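Local coordinates for 2-hydroxyisobutyryl-CoA synthetase (Aquincola tertiaricarbonis, PDB 6HDY), which belongs to the AMP-binding (ANL) superfamily, with a large AMP-binding region followed by a smaller C-terminal domain, at residues M373-R377 with G378-Y382; S394-G397 with G398-I402; E437-H440 with R441-V445; I471-R474 with E475-R478. All blocks are in the same frame, centred on the assembly; numbering follows the deposited sequence.

Contact 1 of 4, residues M373-R377 with G378-Y382; sequences MFTIR and GENIY
Phe374 and Ile381 face each other across a beta hairpin with a two-residue loop, whose type I' turn from Ile376 to Glu379 joins strands 374-376 and 379-381. Their backbones exchange two bonds: Phe374 N to Ile381 O at 3.0 Å, and Ile381 N to Phe374 O at 2.9 Å. Ile376 and Glu379 form the next hydrogen-bonded pair, beside the turn. On the face carrying Phe374, Ile376 and Ile381, the phenyl ring lies against the isoleucine. Its CG is wedged between the backbone N and the carbonyl carbon (chi1 53°), which swings the ring across the hairpin; Phe374 CZ then meets Ile381 CG2 at 3.7 Å. Ile381 CB sits off-centre over the same ring. Leu413 and Ile386, from strand 413-419 and helix 383-391, pack on this face.

At the open end, Met373 lays CB over a face of the Tyr382 ring, 3.8 Å from the centroid and 14° off the normal, a CH-pi contact. Its sulfur approaches the ring obliquely, and the bent chain carries SD on to Asn380 CG, 3.6 Å away. Glu385 OE1 accepts from Tyr382 N where helix 383-391 begins. The other face of the hairpin holds Thr375 and Asn380, side by side and pointing the same way: Thr375 OG1 donates to Asn380 OD1 at 2.9 Å, tilted 34° from the amide carbonyl plane.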
loop_
_atom_site.group_PDB
_atom_site.type_symbol
_atom_site.label_atom_id
_atom_site.label_comp_id
_atom_site.label_asym_id
_atom_site.label_seq_id
_atom_site.Cartn_x
_atom_site.Cartn_y
_atom_site.Cartn_z
ATOM N N MET A 373 -3.992 -19.020 23.888
ATOM C CA MET A 373 -4.029 -20.347 24.472
ATOM C C MET A 373 -5.375 -20.583 25.210
ATOM O O MET A 373 -5.898 -19.674 25.863
ATOM C CB MET A 373 -2.831 -20.534 25.430
ATOM C CG MET A 373 -2.776 -21.914 26.088
ATOM S SD MET A 373 -2.792 -21.925 27.907
ATOM C CE MET A 373 -4.456 -21.575 28.243
ATOM N N PHE A 374 -5.909 -21.804 25.095
ATOM C CA PHE A 374 -7.133 -22.251 25.766
ATOM C C PHE A 374 -6.845 -23.577 26.468
ATOM O O PHE A 374 -5.881 -24.269 26.131
ATOM C CB PHE A 374 -8.310 -22.365 24.782
ATOM C CG PHE A 374 -8.006 -23.216 23.571
ATOM C CD1 PHE A 374 -7.408 -22.661 22.444
ATOM C CD2 PHE A 374 -8.287 -24.577 23.568
ATOM C CE1 PHE A 374 -7.082 -23.456 21.342
ATOM C CE2 PHE A 374 -7.962 -25.372 22.464
ATOM C CZ PHE A 374 -7.369 -24.805 21.354
ATOM N N THR A 375 -7.666 -23.921 27.456
ATOM C CA THR A 375 -7.475 -25.136 28.240
ATOM C C THR A 375 -8.649 -26.107 28.106
ATOM O O THR A 375 -9.803 -25.719 28.294
ATOM C CB THR A 375 -7.150 -24.760 29.694
ATOM O OG1 THR A 375 -5.942 -24.000 29.693
ATOM C CG2 THR A 375 -6.961 -25.974 30.594
ATOM N N ILE A 376 -8.336 -27.374 27.783
ATOM C CA ILE A 376 -9.309 -28.464 27.689
ATOM C C ILE A 376 -8.851 -29.613 28.604
ATOM O O ILE A 376 -7.766 -30.155 28.398
ATOM C CB ILE A 376 -9.630 -28.882 26.226
ATOM C CG1 ILE A 376 -10.246 -27.690 25.463
ATOM C CG2 ILE A 376 -10.606 -30.072 26.228
ATOM C CD1 ILE A 376 -10.218 -27.755 24.079
ATOM N N ARG A 377 -9.654 -29.914 29.658
ATOM C CA ARG A 377 -9.408 -30.929 30.700
ATOM C C ARG A 377 -7.990 -30.825 31.301
ATOM O O ARG A 377 -7.217 -31.794 31.297
ATOM C CB ARG A 377 -9.741 -32.356 30.221
ATOM C CG ARG A 377 -11.222 -32.711 30.325
ATOM C CD ARG A 377 -11.464 -34.207 30.177
ATOM N NE ARG A 377 -10.967 -34.978 31.325
ATOM C CZ ARG A 377 -11.733 -35.696 32.143
ATOM N NH1 ARG A 377 -13.045 -35.763 31.949
ATOM N NH2 ARG A 377 -11.191 -36.360 33.156
ATOM N N GLY A 378 -7.672 -29.624 31.790
ATOM C CA GLY A 378 -6.400 -29.303 32.426
ATOM C C GLY A 378 -5.199 -29.286 31.500
ATOM O O GLY A 378 -4.059 -29.182 31.973
ATOM N N GLU A 379 -5.438 -29.384 30.176
ATOM C CA GLU A 379 -4.377 -29.396 29.182
ATOM C C GLU A 379 -4.306 -28.072 28.401
ATOM O O GLU A 379 -5.315 -27.624 27.852
ATOM C CB GLU A 379 -4.510 -30.629 28.270
ATOM C CG GLU A 379 -3.188 -31.330 27.982
ATOM C CD GLU A 379 -2.435 -31.880 29.180
ATOM O OE1 GLU A 379 -3.049 -32.612 29.992
ATOM O OE2 GLU A 379 -1.223 -31.588 29.296
ATOM N N ASN A 380 -3.119 -27.429 28.410
ATOM C CA ASN A 380 -2.866 -26.140 27.752
ATOM C C ASN A 380 -2.591 -26.308 26.265
ATOM O O ASN A 380 -1.640 -27.003 25.881
ATOM C CB ASN A 380 -1.722 -25.394 28.446
ATOM C CG ASN A 380 -2.065 -24.875 29.826
ATOM O OD1 ASN A 380 -3.216 -24.944 30.295
ATOM N ND2 ASN A 380 -1.066 -24.323 30.504
ATOM N N ILE A 381 -3.437 -25.691 25.421
ATOM C CA ILE A 381 -3.329 -25.828 23.968
ATOM C C ILE A 381 -3.213 -24.481 23.262
ATOM O O ILE A 381 -4.019 -23.582 23.507
ATOM C CB ILE A 381 -4.515 -26.679 23.381
ATOM C CG1 ILE A 381 -4.716 -28.018 24.123
ATOM C CG2 ILE A 381 -4.368 -26.904 21.863
ATOM C CD1 ILE A 381 -6.135 -28.404 24.251
ATOM N N TYR A 382 -2.241 -24.381 22.327
ATOM C CA TYR A 382 -2.049 -23.232 21.454
ATOM C C TYR A 382 -2.688 -23.550 20.100
ATOM O O TYR A 382 -2.523 -24.671 19.624
ATOM C CB TYR A 382 -0.557 -22.888 21.311
ATOM C CG TYR A 382 -0.075 -21.997 22.431
ATOM C CD1 TYR A 382 0.294 -22.531 23.664
ATOM C CD2 TYR A 382 -0.069 -20.610 22.293
ATOM C CE1 TYR A 382 0.703 -21.713 24.717
ATOM C CE2 TYR A 382 0.349 -19.779 23.337
ATOM C CZ TYR A 382 0.735 -20.337 24.548
ATOM O OH TYR A 382 1.129 -19.536 25.593
#

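Contact 2 of 4, residues S394-G397 with G398-I402; sequences SGYG and GEHRI
Tyr396 and Gly398 bury the most surface here, because the phenol folds back along the chain that follows it. With CG anti to the backbone N (chi1 172°), the ring runs past the corner at Gly398 instead of turning away from it. Gly398 N stands over one ring face, towards the rim, 3.5 Å from Tyr396 CE2, and Gly398 CA lies equally near that carbon. The chain can turn here because Gly398 adopts a positive phi of 104° with psi near zero, a conformation in which a CB would collide with the carbonyl oxygen of Gly397.

Beyond the corner the phenol oxygen reaches His400. Tyr396 OH and His400 ND1 are 2.8 Å apart in a nearly straight hydrogen bond, with the oxygen at the edge of the imidazole and in its plane; either partner could be the donor. The two rings meet rim to rim, their planes at 55°. A water 2.7 Å from Tyr396 OH also bonds the hydroxyl, and has a weak link to Gly398 O, so this polar end has a second partner.

Leu390 of helix 383-391 touches both aromatic side chains, while the Glu399 carboxylate is shared, OE1 pairing with Arg401 NH2 and OE2 with Arg469 in salt bridges. Backbone bonds from Gly397 and Glu399 to Glu418 place the bend beside strand 413-419, where Gly398 turns the chain into strand 399-403 of the mixed alpha/beta C-terminal domain.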
loop_
_atom_site.group_PDB
_atom_site.type_symbol
_atom_site.label_atom_id
_atom_site.label_comp_id
_atom_site.label_asym_id
_atom_site.label_seq_id
_atom_site.Cartn_x
_atom_site.Cartn_y
_atom_site.Cartn_z
ATOM N N SER A 394 -2.533 -35.912 4.833
ATOM C CA SER A 394 -2.741 -35.865 3.373
ATOM C C SER A 394 -4.190 -35.531 2.952
ATOM O O SER A 394 -4.378 -34.900 1.902
ATOM C CB SER A 394 -2.259 -37.160 2.700
ATOM O OG SER A 394 -2.799 -38.340 3.279
ATOM N N GLY A 395 -5.166 -35.958 3.765
ATOM C CA GLY A 395 -6.598 -35.762 3.542
ATOM C C GLY A 395 -7.169 -34.427 3.982
ATOM O O GLY A 395 -8.323 -34.114 3.672
ATOM N N TYR A 396 -6.377 -33.629 4.721
ATOM C CA TYR A 396 -6.774 -32.299 5.210
ATOM C C TYR A 396 -6.885 -31.266 4.050
ATOM O O TYR A 396 -5.969 -31.158 3.238
ATOM C CB TYR A 396 -5.794 -31.850 6.298
ATOM C CG TYR A 396 -5.960 -30.421 6.768
ATOM C CD1 TYR A 396 -7.062 -30.038 7.529
ATOM C CD2 TYR A 396 -4.997 -29.457 6.478
ATOM C CE1 TYR A 396 -7.203 -28.732 7.989
ATOM C CE2 TYR A 396 -5.120 -28.150 6.945
ATOM C CZ TYR A 396 -6.223 -27.794 7.706
ATOM O OH TYR A 396 -6.374 -26.498 8.129
ATOM N N GLY A 397 -8.019 -30.555 3.995
ATOM C CA GLY A 397 -8.389 -29.597 2.949
ATOM C C GLY A 397 -7.762 -28.214 2.949
ATOM O O GLY A 397 -7.988 -27.447 2.005
ATOM N N GLY A 398 -6.974 -27.887 3.977
ATOM C CA GLY A 398 -6.291 -26.595 4.038
ATOM C C GLY A 398 -6.886 -25.569 4.980
ATOM O O GLY A 398 -6.272 -24.530 5.209
ATOM N N GLU A 399 -8.082 -25.840 5.527
ATOM C CA GLU A 399 -8.739 -24.952 6.483
ATOM C C GLU A 399 -9.474 -25.695 7.558
ATOM O O GLU A 399 -9.875 -26.861 7.371
ATOM C CB GLU A 399 -9.660 -23.899 5.824
ATOM C CG GLU A 399 -8.967 -22.566 5.515
ATOM C CD GLU A 399 -8.248 -21.862 6.652
ATOM O OE1 GLU A 399 -8.592 -22.098 7.834
ATOM O OE2 GLU A 399 -7.338 -21.058 6.355
ATOM N N HIS A 400 -9.612 -25.015 8.710
ATOM C CA HIS A 400 -10.311 -25.494 9.904
ATOM C C HIS A 400 -10.629 -24.305 10.803
ATOM O O HIS A 400 -10.080 -23.210 10.605
ATOM C CB HIS A 400 -9.475 -26.547 10.667
ATOM C CG HIS A 400 -8.274 -25.989 11.372
ATOM N ND1 HIS A 400 -7.069 -25.809 10.716
ATOM C CD2 HIS A 400 -8.127 -25.602 12.665
ATOM C CE1 HIS A 400 -6.233 -25.329 11.623
ATOM N NE2 HIS A 400 -6.824 -25.178 12.805
ATOM N N ARG A 401 -11.517 -24.525 11.775
ATOM C CA ARG A 401 -11.877 -23.578 12.822
ATOM C C ARG A 401 -11.853 -24.355 14.133
ATOM O O ARG A 401 -12.161 -25.556 14.164
ATOM C CB ARG A 401 -13.279 -22.967 12.624
ATOM C CG ARG A 401 -13.464 -21.987 11.452
ATOM C CD ARG A 401 -12.883 -20.589 11.658
ATOM N NE ARG A 401 -11.611 -20.525 10.965
ATOM C CZ ARG A 401 -11.363 -19.798 9.886
ATOM N NH1 ARG A 401 -12.258 -18.927 9.439
ATOM N NH2 ARG A 401 -10.211 -19.913 9.265
ATOM N N ILE A 402 -11.453 -23.677 15.207
ATOM C CA ILE A 402 -11.467 -24.207 16.568
ATOM C C ILE A 402 -12.607 -23.440 17.249
ATOM O O ILE A 402 -12.636 -22.209 17.165
ATOM C CB ILE A 402 -10.112 -24.028 17.296
ATOM C CG1 ILE A 402 -8.930 -24.528 16.440
ATOM C CG2 ILE A 402 -10.132 -24.684 18.669
ATOM C CD1 ILE A 402 -7.606 -23.859 16.783
HETATM O O HOH W 1 -4.313 -24.746 8.081
#

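Contact 3 of 4, residues E437-H440 with R441-V445; sequences EASH and RVQTV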
loop_
_atom_site.group_PDB
_atom_site.type_symbol
_atom_site.label_atom_id
_atom_site.label_comp_id
_atom_site.label_asym_id
_atom_site.label_seq_id
_atom_site.Cartn_x
_atom_site.Cartn_y
_atom_site.Cartn_z
ATOM N N GLU A 437 -10.143 -40.139 11.479
ATOM C CA GLU A 437 -8.674 -40.086 11.513
ATOM C C GLU A 437 -8.121 -38.722 11.987
ATOM O O GLU A 437 -7.102 -38.693 12.686
ATOM C CB GLU A 437 -8.067 -40.501 10.169
ATOM C CG GLU A 437 -7.251 -41.779 10.264
ATOM C CD GLU A 437 -5.836 -41.591 10.779
ATOM O OE1 GLU A 437 -5.654 -41.540 12.018
ATOM O OE2 GLU A 437 -4.907 -41.497 9.944
ATOM N N ALA A 438 -8.796 -37.607 11.608
ATOM C CA ALA A 438 -8.448 -36.241 12.037
ATOM C C ALA A 438 -8.627 -36.168 13.565
ATOM O O ALA A 438 -7.695 -35.776 14.259
ATOM C CB ALA A 438 -9.349 -35.218 11.352
ATOM N N SER A 439 -9.790 -36.637 14.078
ATOM C CA SER A 439 -10.130 -36.734 15.510
ATOM C C SER A 439 -9.036 -37.481 16.297
ATOM O O SER A 439 -8.492 -36.913 17.239
ATOM C CB SER A 439 -11.488 -37.414 15.693
ATOM O OG SER A 439 -11.787 -37.645 17.056
ATOM N N HIS A 440 -8.664 -38.694 15.857
ATOM C CA HIS A 440 -7.625 -39.520 16.475
ATOM C C HIS A 440 -6.275 -38.826 16.507
ATOM O O HIS A 440 -5.684 -38.746 17.577
ATOM C CB HIS A 440 -7.513 -40.885 15.765
ATOM C CG HIS A 440 -6.444 -41.791 16.314
ATOM N ND1 HIS A 440 -6.709 -42.682 17.348
ATOM C CD2 HIS A 440 -5.153 -41.945 15.925
ATOM C CE1 HIS A 440 -5.573 -43.337 17.559
ATOM N NE2 HIS A 440 -4.607 -42.926 16.728
ATOM N N ARG A 441 -5.782 -38.342 15.345
ATOM C CA ARG A 441 -4.475 -37.682 15.220
ATOM C C ARG A 441 -4.332 -36.555 16.258
ATOM O O ARG A 441 -3.384 -36.560 17.050
ATOM C CB ARG A 441 -4.247 -37.161 13.779
ATOM C CG ARG A 441 -2.843 -37.421 13.217
ATOM C CD ARG A 441 -2.856 -38.439 12.076
ATOM N NE ARG A 441 -2.090 -37.995 10.903
ATOM C CZ ARG A 441 -2.043 -38.642 9.738
ATOM N NH1 ARG A 441 -2.712 -39.777 9.571
ATOM N NH2 ARG A 441 -1.324 -38.158 8.732
ATOM N N VAL A 442 -5.321 -35.646 16.289
ATOM C CA VAL A 442 -5.418 -34.498 17.199
ATOM C C VAL A 442 -5.415 -34.963 18.663
ATOM O O VAL A 442 -4.704 -34.373 19.478
ATOM C CB VAL A 442 -6.637 -33.612 16.816
ATOM C CG1 VAL A 442 -6.902 -32.521 17.847
ATOM C CG2 VAL A 442 -6.432 -32.991 15.434
ATOM N N GLN A 443 -6.152 -36.068 18.971
ATOM C CA GLN A 443 -6.211 -36.672 20.307
ATOM C C GLN A 443 -4.842 -37.189 20.734
ATOM O O GLN A 443 -4.432 -36.932 21.856
ATOM C CB GLN A 443 -7.256 -37.801 20.389
ATOM C CG GLN A 443 -8.704 -37.310 20.404
ATOM C CD GLN A 443 -9.707 -38.372 20.784
ATOM O OE1 GLN A 443 -10.727 -38.552 20.112
ATOM N NE2 GLN A 443 -9.474 -39.053 21.899
ATOM N N THR A 444 -4.128 -37.886 19.833
ATOM C CA THR A 444 -2.790 -38.431 20.079
ATOM C C THR A 444 -1.782 -37.291 20.317
ATOM O O THR A 444 -0.900 -37.424 21.173
ATOM C CB THR A 444 -2.351 -39.301 18.879
ATOM O OG1 THR A 444 -3.456 -40.076 18.410
ATOM C CG2 THR A 444 -1.161 -40.204 19.197
ATOM N N VAL A 445 -1.919 -36.183 19.560
ATOM C CA VAL A 445 -1.011 -35.040 19.627
ATOM C C VAL A 445 -1.160 -34.269 20.949
ATOM O O VAL A 445 -0.168 -34.097 21.666
ATOM C CB VAL A 445 -1.129 -34.117 18.363
ATOM C CG1 VAL A 445 -0.415 -32.780 18.562
ATOM C CG2 VAL A 445 -0.594 -34.814 17.110
#
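Glu437 and Arg441, one helical turn apart, form a salt bridge: OE2 of Glu437 lies 2.8 Å from Arg441 NH1. The oxygen comes in at the edge of the guanidinium, but the carboxylate and guanidinium planes are 52° apart and the N-H...O angle is only 121°, so the hydrogen bond within the ion pair is weak. Both chains bend to make it, Glu437 at chi2 and Arg441 at chi2 and chi3. Arg441 NH2 has a further acceptor in Gln392 O.

Backbone bonds of the i to i+4 pattern, such as Val442 N to Ala438 O at 3.1 Å, show that both segments are successive turns of helix 428-446. That helix lays Val442 on Leu413 and Leu415 of strand 413-419, and Ser439 OG bonds Ala450 O on strand 450-454.

His440 O takes two donors. Thr444 N approaches at 2.9 Å, and Thr444 OG1 donates from above the carbonyl plane at 2.7 Å; the hydroxyl lies anti to the carbonyl carbon of its own residue (chi1 -40°), which turns it back towards the preceding turn.

Of the non-bonded contacts, the same OG1 stands over a face of the His440 ring, offset to the rim and 3.5 Å from NE2.

Contact 4 of 4, residues I471-R474 with E475-R478; sequences IDDR and EVFR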
loop_
_atom_site.group_PDB
_atom_site.type_symbol
_atom_site.label_atom_id
_atom_site.label_comp_id
_atom_site.label_asym_id
_atom_site.label_seq_id
_atom_site.Cartn_x
_atom_site.Cartn_y
_atom_site.Cartn_z
ATOM N N ILE A 471 -12.940 -19.411 17.302
ATOM C CA ILE A 471 -14.267 -18.830 17.495
ATOM C C ILE A 471 -14.529 -19.096 18.973
ATOM O O ILE A 471 -14.732 -20.252 19.353
ATOM C CB ILE A 471 -15.352 -19.452 16.564
ATOM C CG1 ILE A 471 -14.920 -19.412 15.086
ATOM C CG2 ILE A 471 -16.697 -18.736 16.755
ATOM C CD1 ILE A 471 -15.619 -20.455 14.207
ATOM N N ASP A 472 -14.425 -18.041 19.808
ATOM C CA ASP A 472 -14.514 -18.097 21.268
ATOM C C ASP A 472 -15.937 -17.806 21.845
ATOM O O ASP A 472 -16.072 -17.575 23.045
ATOM C CB ASP A 472 -13.436 -17.158 21.865
ATOM C CG ASP A 472 -13.500 -16.925 23.369
ATOM O OD1 ASP A 472 -13.391 -17.914 24.128
ATOM O OD2 ASP A 472 -13.738 -15.770 23.781
ATOM N N ASP A 473 -16.991 -17.931 21.020
ATOM C CA ASP A 473 -18.395 -17.683 21.372
ATOM C C ASP A 473 -19.048 -18.866 22.129
ATOM O O ASP A 473 -19.005 -20.007 21.665
ATOM C CB ASP A 473 -19.172 -17.335 20.085
ATOM C CG ASP A 473 -20.547 -16.724 20.252
ATOM O OD1 ASP A 473 -21.449 -17.421 20.762
ATOM O OD2 ASP A 473 -20.759 -15.604 19.744
ATOM N N ARG A 474 -19.661 -18.575 23.291
ATOM C CA ARG A 474 -20.350 -19.549 24.149
ATOM C C ARG A 474 -21.601 -20.149 23.474
ATOM O O ARG A 474 -21.865 -21.335 23.653
ATOM C CB ARG A 474 -20.712 -18.914 25.504
ATOM C CG ARG A 474 -20.989 -19.896 26.640
ATOM C CD ARG A 474 -21.706 -19.184 27.778
ATOM N NE ARG A 474 -22.072 -20.079 28.878
ATOM C CZ ARG A 474 -22.694 -19.690 29.990
ATOM N NH1 ARG A 474 -23.024 -18.416 30.164
ATOM N NH2 ARG A 474 -22.988 -20.572 30.935
ATOM N N GLU A 475 -22.367 -19.339 22.715
ATOM C CA GLU A 475 -23.568 -19.797 22.011
ATOM C C GLU A 475 -23.205 -20.696 20.822
ATOM O O GLU A 475 -23.881 -21.701 20.599
ATOM C CB GLU A 475 -24.425 -18.613 21.555
ATOM C CG GLU A 475 -25.140 -17.902 22.695
ATOM C CD GLU A 475 -26.020 -16.748 22.260
ATOM O OE1 GLU A 475 -25.524 -15.849 21.541
ATOM O OE2 GLU A 475 -27.204 -16.731 22.664
ATOM N N VAL A 476 -22.126 -20.344 20.083
ATOM C CA VAL A 476 -21.630 -21.107 18.930
ATOM C C VAL A 476 -21.111 -22.477 19.414
ATOM O O VAL A 476 -21.401 -23.502 18.788
ATOM C CB VAL A 476 -20.581 -20.298 18.095
ATOM C CG1 VAL A 476 -19.981 -21.142 16.981
ATOM C CG2 VAL A 476 -21.211 -19.040 17.506
ATOM N N PHE A 477 -20.359 -22.475 20.543
ATOM C CA PHE A 477 -19.796 -23.671 21.185
ATOM C C PHE A 477 -20.904 -24.648 21.601
ATOM O O PHE A 477 -20.825 -25.845 21.286
ATOM C CB PHE A 477 -18.919 -23.288 22.403
ATOM C CG PHE A 477 -18.328 -24.469 23.144
ATOM C CD1 PHE A 477 -17.115 -25.026 22.747
ATOM C CD2 PHE A 477 -18.984 -25.025 24.238
ATOM C CE1 PHE A 477 -16.573 -26.125 23.425
ATOM C CE2 PHE A 477 -18.445 -26.133 24.904
ATOM C CZ PHE A 477 -17.245 -26.677 24.487
ATOM N N ARG A 478 -21.922 -24.131 22.326
ATOM C CA ARG A 478 -23.037 -24.931 22.806
ATOM C C ARG A 478 -23.859 -25.482 21.652
ATOM O O ARG A 478 -24.131 -26.679 21.648
ATOM C CB ARG A 478 -23.879 -24.176 23.842
ATOM C CG ARG A 478 -23.069 -23.894 25.101
ATOM C CD ARG A 478 -23.868 -24.061 26.357
ATOM N NE ARG A 478 -23.005 -24.059 27.537
ATOM C CZ ARG A 478 -23.150 -23.236 28.569
ATOM N NH1 ARG A 478 -24.127 -22.336 28.577
ATOM N NH2 ARG A 478 -22.327 -23.311 29.606
#
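Asp473 is the N-cap of helix 474-486, and the first turn closes behind it with Phe477 N bonded to Asp473 O at 3.0 Å and Arg478 N to Arg474 O at 3.1 Å. The carboxylate of Asp473 completes the cap. Its CG lies anti to the backbone N (chi1 -166°), bringing OD1 over the first amides: Val476 N donates at 3.1 Å from above the carboxylate plane, while the bond from Glu475 N to OD1 is shorter, 2.9 Å, but weak because its N-H...O angle is 125°.

Val476 also packs against the incoming chain. Its CG2 rests 3.7 Å from Asp473 CB, and its CG1 meets Ile471 CG2 at 4.1 Å, the two side chains crossing at about a right angle; both residues touch Val403 of strand 399-403.

On the exposed flank Arg474 and Arg478 run side by side in the same direction. Arg474 NE sits 3.1 Å from Arg478 NH1, over a face of the Arg478 guanidinium, and the two planes are 63° apart. Arg474 NH1 has a long, weak ion pair with Glu407. Two like charges this close probably repel, and crystal packing may influence Arg478, which touches a crystal neighbour; the Asp473 carboxylate should interact favourably with the helix dipole.

From the N-terminal side, contact 1 closes the hairpin that leads into helix 383-391. Contact 2 follows as a corner opening onto strand 399-403, contact 3 is two turns of helix 428-446, and contact 4 starts the last helix after strand 470-471. All four are local and in series; none nests in or crosses another. The hairpin reaches contact 2 through Phe374 CZ and Ile402 CG2, 3.9 Å apart. Contact 2 joins contact 4 by a probable hydrogen bond of 2.8 Å from Ile471 N to Ile402 O, uniting neighbouring strands of the mixed sheet. Contact 3 touches none of them, its centre lying about 13 Å from that of contact 2.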